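Local coordinates for homoserine O-acetyltransferase (Bacillus anthracis str. 'Ames Ancestor', PDB 3I1I), which probably transfers an acetyl group from acetyl-CoA to the hydroxyl of L-homoserine, a step toward methionine, using an alpha/beta hydrolase fold, at residues A[255-258]-A[259-263]; A[294-298]-A[299-303]; A[356-359]-A[360-363]. One frame throughout, in Å; residues are numbered along the deposited sequence. Where two conformers were deposited one is given.

Overall arrangement
All three contacts are local, each where a loop turns into a helix; their centres lie 31 to 46 Å apart. Contact 1, at the start of helix 259-270, is partly buried; its centre lies about 30 Å from the centre of the chain, and a second subunit packs on it. Contact 2, before helix 299-304, is a surface contact whose loop also meets that subunit. Contact 3, before helix 362-370, is partly buried and touches no other chain of the assembly. In contacts 1 and 2 a hydroxyl caps the helix and a glutamate of the first turn bonds back to the loop, as a capping box only in contact 1; contact 3 relies on backbone carbonyls and water.

Contact 1: A[255-258]-A[259-263]; sequences SSLT and SFEKE
Thr258 and Glu261 grip each other by both backbone and side chain. The amide N of Thr258 donates to Glu261 OE1 at 2.9 Å in an almost straight bond (171°), and in return Glu261 N donates to Thr258 OG1 at 3.2 Å. The same hydroxyl gives its proton to Glu261 OE1, 3.1 Å from OG1. Both Thr258 donors reach this carboxylate oxygen on its anti side, somewhat out of the carboxylate plane, and a water that bridges to Ser256 O adds a third donor, 2.7 Å from Glu261 OE1. Three donors on one oxygen would probably favour the ionised carboxylate and fix its rotation. Thr258 is the N-cap of helix 259-270, and the reciprocal pair is a capping box, which gives Glu261 N, an amide of the first turn, an acceptor in place of a helical carbonyl. Lys262 N, 3.1 Å from Thr258 O, makes the first regular helical bond across the junction. With chi1 at 63°, OG1 of Thr258 stands between its own N and carbonyl carbon, facing the helix start; this also sets it over the middle of the Phe260 ring, 3.2 Å from CE2. Thr258 CB lies over the face too, a CH-pi contact 23° off the ring normal. Leu257 flanks the other carboxylate oxygen: its CD2 is 3.8 Å from Glu261 OE2, the two side chains crossing at about a right angle. The extended aliphatic chain of Lys262 runs past Thr258 O and brings CG to 4.2 Å from Leu257 CB. Farther out, Glu247 accepts from Ser259 N and Glu249 from Ser256 OG. Leu288, Ile186 and Gln194 of the second subunit pack on Thr258, Phe260 and Glu261 respectively.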
loop_
_atom_site.group_PDB
_atom_site.type_symbol
_atom_site.label_atom_id
_atom_site.label_comp_id
_atom_site.label_asym_id
_atom_site.label_seq_id
_atom_site.Cartn_x
_atom_site.Cartn_y
_atom_site.Cartn_z
ATOM N N SER A 255 -2.723 -5.864 16.836
ATOM C CA SER A 255 -1.453 -6.334 16.265
ATOM C C SER A 255 -1.327 -7.846 16.129
ATOM O O SER A 255 -0.356 -8.334 15.590
ATOM C CB SER A 255 -0.266 -5.763 17.063
ATOM O OG SER A 255 -0.423 -6.107 18.431
ATOM N N SER A 256 -2.308 -8.609 16.558
ATOM C CA SER A 256 -2.215 -10.040 16.329
ATOM C C SER A 256 -2.587 -10.412 14.902
ATOM O O SER A 256 -3.687 -10.167 14.450
ATOM C CB SER A 256 -3.081 -10.788 17.325
ATOM O OG SER A 256 -2.495 -10.712 18.613
ATOM N N LEU A 257 -1.660 -11.047 14.197
ATOM C CA LEU A 257 -1.897 -11.389 12.799
ATOM C C LEU A 257 -2.719 -12.660 12.666
ATOM O O LEU A 257 -2.619 -13.580 13.492
ATOM C CB LEU A 257 -0.568 -11.546 12.077
ATOM C CG LEU A 257 0.369 -10.337 12.143
ATOM C CD1 LEU A 257 1.737 -10.739 11.607
ATOM C CD2 LEU A 257 -0.189 -9.124 11.350
ATOM N N THR A 258 -3.546 -12.703 11.630
ATOM C CA THR A 258 -4.216 -13.931 11.206
ATOM C C THR A 258 -3.187 -14.869 10.601
ATOM O O THR A 258 -2.037 -14.485 10.305
ATOM C CB THR A 258 -5.321 -13.661 10.121
ATOM O OG1 THR A 258 -4.721 -13.115 8.925
ATOM C CG2 THR A 258 -6.411 -12.767 10.656
ATOM N N SER A 259 -3.577 -16.109 10.394
ATOM C CA SER A 259 -2.625 -17.073 9.860
ATOM C C SER A 259 -2.336 -16.764 8.407
ATOM O O SER A 259 -1.232 -16.989 7.956
ATOM C CB SER A 259 -3.154 -18.494 10.004
ATOM O OG SER A 259 -4.382 -18.645 9.315
ATOM N N PHE A 260 -3.317 -16.250 7.660
ATOM C CA PHE A 260 -3.008 -15.866 6.273
ATOM C C PHE A 260 -2.024 -14.707 6.237
ATOM O O PHE A 260 -1.096 -14.741 5.418
ATOM C CB PHE A 260 -4.233 -15.648 5.373
ATOM C CG PHE A 260 -5.164 -14.566 5.818
ATOM C CD1 PHE A 260 -4.948 -13.261 5.454
ATOM C CD2 PHE A 260 -6.311 -14.879 6.561
ATOM C CE1 PHE A 260 -5.843 -12.231 5.876
ATOM C CE2 PHE A 260 -7.202 -13.882 7.001
ATOM C CZ PHE A 260 -6.971 -12.549 6.634
ATOM N N GLU A 261 -2.149 -13.744 7.167
ATOM C CA GLU A 261 -1.196 -12.647 7.211
ATOM C C GLU A 261 0.223 -13.151 7.493
ATOM O O GLU A 261 1.193 -12.657 6.889
ATOM C CB GLU A 261 -1.594 -11.602 8.240
ATOM C CG GLU A 261 -2.741 -10.687 7.822
ATOM C CD GLU A 261 -3.222 -9.797 8.962
ATOM O OE1 GLU A 261 -3.808 -10.316 9.947
ATOM O OE2 GLU A 261 -3.009 -8.569 8.859
ATOM N N LYS A 262 0.337 -14.132 8.404
ATOM C CA LYS A 262 1.616 -14.764 8.720
ATOM C C LYS A 262 2.245 -15.478 7.528
ATOM O O LYS A 262 3.419 -15.270 7.247
ATOM C CB LYS A 262 1.459 -15.771 9.849
ATOM C CG LYS A 262 1.392 -15.123 11.214
ATOM C CD LYS A 262 1.065 -16.105 12.309
ATOM C CE LYS A 262 0.819 -15.343 13.601
ATOM N NZ LYS A 262 0.283 -16.261 14.690
ATOM N N GLU A 263 1.480 -16.324 6.850
ATOM C CA GLU A 263 1.993 -17.014 5.657
ATOM C C GLU A 263 2.484 -15.971 4.632
ATOM O O GLU A 263 3.634 -15.987 4.242
ATOM C CB GLU A 263 0.957 -17.963 5.061
ATOM C CG GLU A 263 0.559 -19.067 6.046
ATOM C CD GLU A 263 -0.883 -19.667 5.884
ATOM O OE1 GLU A 263 -1.130 -20.691 6.581
ATOM O OE2 GLU A 263 -1.753 -19.156 5.107
HETATM O O HOH W 1 -4.891 -8.939 12.065
#

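Contact 2: A[294-298]-A[299-303]; sequences HGFSS and LEEAL
Ser298, Glu301 and Phe296 carry the contact. Ser298 OG accepts from Glu301 N at 3.0 Å, and Ser298 O accepts from Ala302 N at 3.0 Å, so one residue serves the helix start with hydroxyl and carbonyl alike. Its chi1 of 69° turns OG back over the first turn to meet the amide. Ser298 is thus the N-cap of helix 299-304, at the end of the loop that follows helix 277-289. Glu301 returns the grip one residue earlier than the cap: its OE1 takes Ser297 N at 2.9 Å, nearly along the C-O axis, and Ser297 OG at 2.8 Å, the two donors coming from opposite faces of the carboxylate plane. Glu301 CG stands anti to the backbone N (chi1 -166°), and the extended chain lays the carboxylate at the edge of the Phe296 ring, with CD in the ring plane, the two planes perpendicular, and OE2 3.6 Å from CD1. One face of that ring lies on Ala302, whose CA sits above the centre in a CH-pi contact 9° off the normal, while its CB is 3.6 Å from Phe296 CD2. Asn305 also touches Phe296.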
loop_
_atom_site.group_PDB
_atom_site.type_symbol
_atom_site.label_atom_id
_atom_site.label_comp_id
_atom_site.label_asym_id
_atom_site.label_seq_id
_atom_site.Cartn_x
_atom_site.Cartn_y
_atom_site.Cartn_z
ATOM N N HIS A 294 4.452 7.825 -25.344
ATOM C CA HIS A 294 5.261 8.962 -24.880
ATOM C C HIS A 294 6.263 9.358 -25.957
ATOM O O HIS A 294 7.015 8.540 -26.463
ATOM C CB HIS A 294 6.035 8.638 -23.614
ATOM C CG HIS A 294 6.813 9.795 -23.106
ATOM N ND1 HIS A 294 6.209 10.984 -22.747
ATOM C CD2 HIS A 294 8.145 9.981 -22.945
ATOM C CE1 HIS A 294 7.138 11.840 -22.354
ATOM N NE2 HIS A 294 8.321 11.259 -22.469
ATOM N N GLY A 295 6.302 10.616 -26.312
ATOM C CA GLY A 295 7.099 10.994 -27.480
ATOM C C GLY A 295 6.191 11.430 -28.622
ATOM O O GLY A 295 6.444 12.433 -29.248
ATOM N N PHE A 296 5.081 10.736 -28.799
ATOM C CA PHE A 296 4.304 10.819 -29.990
ATOM C C PHE A 296 3.071 11.640 -29.719
ATOM O O PHE A 296 2.872 12.106 -28.603
ATOM C CB PHE A 296 3.928 9.398 -30.417
ATOM C CG PHE A 296 5.115 8.554 -30.819
ATOM C CD1 PHE A 296 5.583 8.567 -32.112
ATOM C CD2 PHE A 296 5.755 7.747 -29.894
ATOM C CE1 PHE A 296 6.669 7.806 -32.472
ATOM C CE2 PHE A 296 6.831 6.982 -30.246
ATOM C CZ PHE A 296 7.287 7.011 -31.533
ATOM N N SER A 297 2.220 11.796 -30.724
ATOM C CA SER A 297 0.992 12.548 -30.555
ATOM C C SER A 297 -0.134 11.667 -30.081
ATOM O O SER A 297 -1.110 12.157 -29.596
ATOM C CB SER A 297 0.599 13.241 -31.863
ATOM O OG SER A 297 0.461 12.314 -32.902
ATOM N N SER A 298 0.000 10.360 -30.228
ATOM C CA SER A 298 -1.000 9.419 -29.716
ATOM C C SER A 298 -0.467 7.994 -29.772
ATOM O O SER A 298 0.566 7.720 -30.432
ATOM C CB SER A 298 -2.243 9.460 -30.593
ATOM O OG SER A 298 -1.975 8.894 -31.884
ATOM N N LEU A 299 -1.190 7.086 -29.115
ATOM C CA LEU A 299 -0.886 5.664 -29.190
ATOM C C LEU A 299 -0.900 5.205 -30.639
ATOM O O LEU A 299 0.006 4.487 -31.052
ATOM C CB LEU A 299 -1.881 4.857 -28.365
ATOM C CG LEU A 299 -1.673 3.343 -28.332
ATOM C CD1 LEU A 299 -0.257 2.977 -27.835
ATOM C CD2 LEU A 299 -2.756 2.681 -27.467
ATOM N N GLU A 300 -1.909 5.644 -31.398
ATOM C CA GLU A 300 -2.056 5.335 -32.811
ATOM C C GLU A 300 -0.752 5.697 -33.584
ATOM O O GLU A 300 -0.232 4.936 -34.417
ATOM C CB GLU A 300 -3.264 6.117 -33.366
ATOM C CG GLU A 300 -4.657 5.888 -32.620
ATOM C CD GLU A 300 -4.728 6.219 -31.088
ATOM O OE1 GLU A 300 -5.344 5.449 -30.295
ATOM O OE2 GLU A 300 -4.200 7.239 -30.656
ATOM N N GLU A 301 -0.224 6.870 -33.303
ATOM C CA GLU A 301 0.996 7.263 -33.978
ATOM C C GLU A 301 2.164 6.379 -33.572
ATOM O O GLU A 301 2.913 5.961 -34.419
ATOM C CB GLU A 301 1.358 8.738 -33.770
ATOM C CG GLU A 301 2.443 9.179 -34.785
ATOM C CD GLU A 301 3.305 10.355 -34.356
ATOM O OE1 GLU A 301 2.884 11.132 -33.456
ATOM O OE2 GLU A 301 4.405 10.489 -34.968
ATOM N N ALA A 302 2.318 6.088 -32.288
ATOM C CA ALA A 302 3.425 5.255 -31.833
ATOM C C ALA A 302 3.377 3.924 -32.596
ATOM O O ALA A 302 4.379 3.461 -33.119
ATOM C CB ALA A 302 3.372 5.037 -30.301
ATOM N N LEU A 303 2.189 3.351 -32.715
ATOM C CA LEU A 303 2.036 2.043 -33.309
ATOM C C LEU A 303 2.193 2.042 -34.820
ATOM O O LEU A 303 2.557 1.026 -35.394
ATOM C CB LEU A 303 0.690 1.459 -32.911
ATOM C CG LEU A 303 0.531 1.085 -31.437
ATOM C CD1 LEU A 303 -0.950 0.861 -31.086
ATOM C CD2 LEU A 303 1.395 -0.176 -31.142
#

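Contact 3: A[356-359]-A[360-363]; sequences FDIH and LFEK
The backbone turns tightly between residues 357 and 362: Leu360 N donates to Asp357 O at 2.8 Å, and Ile358 O is shared by two donors, Phe361 N at 3.1 Å and Glu362 N at 3.0 Å, the latter bond bent at its hydrogen (134°). On one side of the turn the side chains of Asp357 and Leu360 run side by side, with Asp357 CB 3.5 Å from Leu360 CD1; the carboxylate of Asp357 looks elsewhere and accepts from Asn349 through OD2. In one of two modelled conformers the His359 imidazole may lie alongside Leu360 as well, with Leu360 CG over one face, offset toward the rim, but this contact is doubtful. Phe361, its CG held between its N and carbonyl carbon (chi1 60°), swings its ring back over the turn, presenting one face to Ile358 O, while its CZ meets Ile358 CD1 at 3.9 Å. Loop residues Trp71 and Leu74 pack on Ile358, and Leu74 reaches Phe361 and Glu362 too. Glu362 extends its chain toward His359, and a water donates to its OE2 at 2.6 Å. A second water receives Lys363 N and donates to His359 O, so that it stands between two atoms that would bond directly in a regular helix. The segment is the short connection between helix 353-356 and helix 362-370, with Phe361 at the N-cap position; it follows shortly after His351, the probable histidine of the alpha/beta hydrolase triad.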
loop_
_atom_site.group_PDB
_atom_site.type_symbol
_atom_site.label_atom_id
_atom_site.label_comp_id
_atom_site.label_asym_id
_atom_site.label_seq_id
_atom_site.Cartn_x
_atom_site.Cartn_y
_atom_site.Cartn_z
ATOM N N PHE A 356 4.671 -18.935 -15.031
ATOM C CA PHE A 356 4.464 -20.259 -14.485
ATOM C C PHE A 356 3.617 -21.190 -15.343
ATOM O O PHE A 356 3.559 -22.367 -15.035
ATOM C CB PHE A 356 3.737 -20.172 -13.139
ATOM C CG PHE A 356 4.480 -19.445 -12.066
ATOM C CD1 PHE A 356 5.853 -19.292 -12.093
ATOM C CD2 PHE A 356 3.788 -18.989 -10.961
ATOM C CE1 PHE A 356 6.509 -18.644 -11.057
ATOM C CE2 PHE A 356 4.427 -18.354 -9.931
ATOM C CZ PHE A 356 5.796 -18.175 -9.975
ATOM N N ASP A 357 2.903 -20.709 -16.356
ATOM C CA ASP A 357 2.052 -21.609 -17.169
ATOM C C ASP A 357 2.387 -21.570 -18.660
ATOM O O ASP A 357 1.533 -21.444 -19.530
ATOM C CB ASP A 357 0.591 -21.300 -16.907
ATOM C CG ASP A 357 0.218 -21.567 -15.477
ATOM O OD1 ASP A 357 0.092 -22.769 -15.156
ATOM O OD2 ASP A 357 0.074 -20.606 -14.682
ATOM N N ILE A 358 3.674 -21.679 -18.901
ATOM C CA ILE A 358 4.282 -21.860 -20.199
ATOM C C ILE A 358 3.515 -22.834 -21.057
ATOM O O ILE A 358 3.323 -22.588 -22.226
ATOM C CB ILE A 358 5.775 -22.342 -19.966
ATOM C CG1 ILE A 358 6.658 -21.123 -19.980
ATOM C CG2 ILE A 358 6.263 -23.431 -20.955
ATOM C CD1 ILE A 358 6.216 -20.059 -19.043
ATOM N N HIS A 359 3.025 -23.918 -20.484
ATOM C CA HIS A 359 2.272 -24.912 -21.252
ATOM C C HIS A 359 1.073 -24.318 -21.949
ATOM O O HIS A 359 0.646 -24.805 -22.972
ATOM C CB HIS A 359 1.856 -26.138 -20.401
ATOM C CG HIS A 359 0.877 -25.847 -19.301
ATOM N ND1 HIS A 359 1.224 -25.168 -18.144
ATOM C CD2 HIS A 359 -0.429 -26.193 -19.158
ATOM C CE1 HIS A 359 0.167 -25.091 -17.350
ATOM N NE2 HIS A 359 -0.845 -25.713 -17.936
ATOM N N LEU A 360 0.538 -23.231 -21.413
ATOM C CA LEU A 360 -0.697 -22.631 -21.996
ATOM C C LEU A 360 -0.464 -21.922 -23.343
ATOM O O LEU A 360 -1.408 -21.757 -24.128
ATOM C CB LEU A 360 -1.385 -21.680 -20.997
ATOM C CG LEU A 360 -1.914 -22.340 -19.705
ATOM C CD1 LEU A 360 -2.423 -21.301 -18.699
ATOM C CD2 LEU A 360 -3.014 -23.396 -20.021
ATOM N N PHE A 361 0.782 -21.530 -23.609
ATOM C CA PHE A 361 1.105 -20.763 -24.827
ATOM C C PHE A 361 2.363 -21.187 -25.612
ATOM O O PHE A 361 2.648 -20.579 -26.647
ATOM C CB PHE A 361 1.174 -19.240 -24.535
ATOM C CG PHE A 361 2.210 -18.830 -23.500
ATOM C CD1 PHE A 361 3.466 -18.384 -23.894
ATOM C CD2 PHE A 361 1.907 -18.852 -22.124
ATOM C CE1 PHE A 361 4.419 -17.990 -22.958
ATOM C CE2 PHE A 361 2.866 -18.461 -21.171
ATOM C CZ PHE A 361 4.110 -18.017 -21.589
ATOM N N GLU A 362 3.105 -22.201 -25.143
ATOM C CA GLU A 362 4.353 -22.585 -25.823
ATOM C C GLU A 362 4.089 -23.004 -27.273
ATOM O O GLU A 362 4.872 -22.721 -28.166
ATOM C CB GLU A 362 5.064 -23.704 -25.078
ATOM C CG GLU A 362 4.339 -25.041 -25.138
ATOM C CD GLU A 362 4.897 -26.087 -24.177
ATOM O OE1 GLU A 362 6.105 -26.045 -23.846
ATOM O OE2 GLU A 362 4.124 -26.979 -23.769
ATOM N N LYS A 363 2.974 -23.661 -27.515
ATOM C CA LYS A 363 2.701 -24.110 -28.871
ATOM C C LYS A 363 2.445 -22.916 -29.817
ATOM O O LYS A 363 2.856 -22.930 -30.975
ATOM C CB LYS A 363 1.529 -25.067 -28.877
ATOM C CG LYS A 363 1.242 -25.641 -30.240
ATOM C CD LYS A 363 0.040 -26.635 -30.202
ATOM C CE LYS A 363 -0.341 -27.137 -31.632
ATOM N NZ LYS A 363 -1.834 -27.366 -31.793
HETATM O O HOH W 2 0.792 -24.405 -25.818
HETATM O O HOH W 3 1.743 -27.947 -23.797
#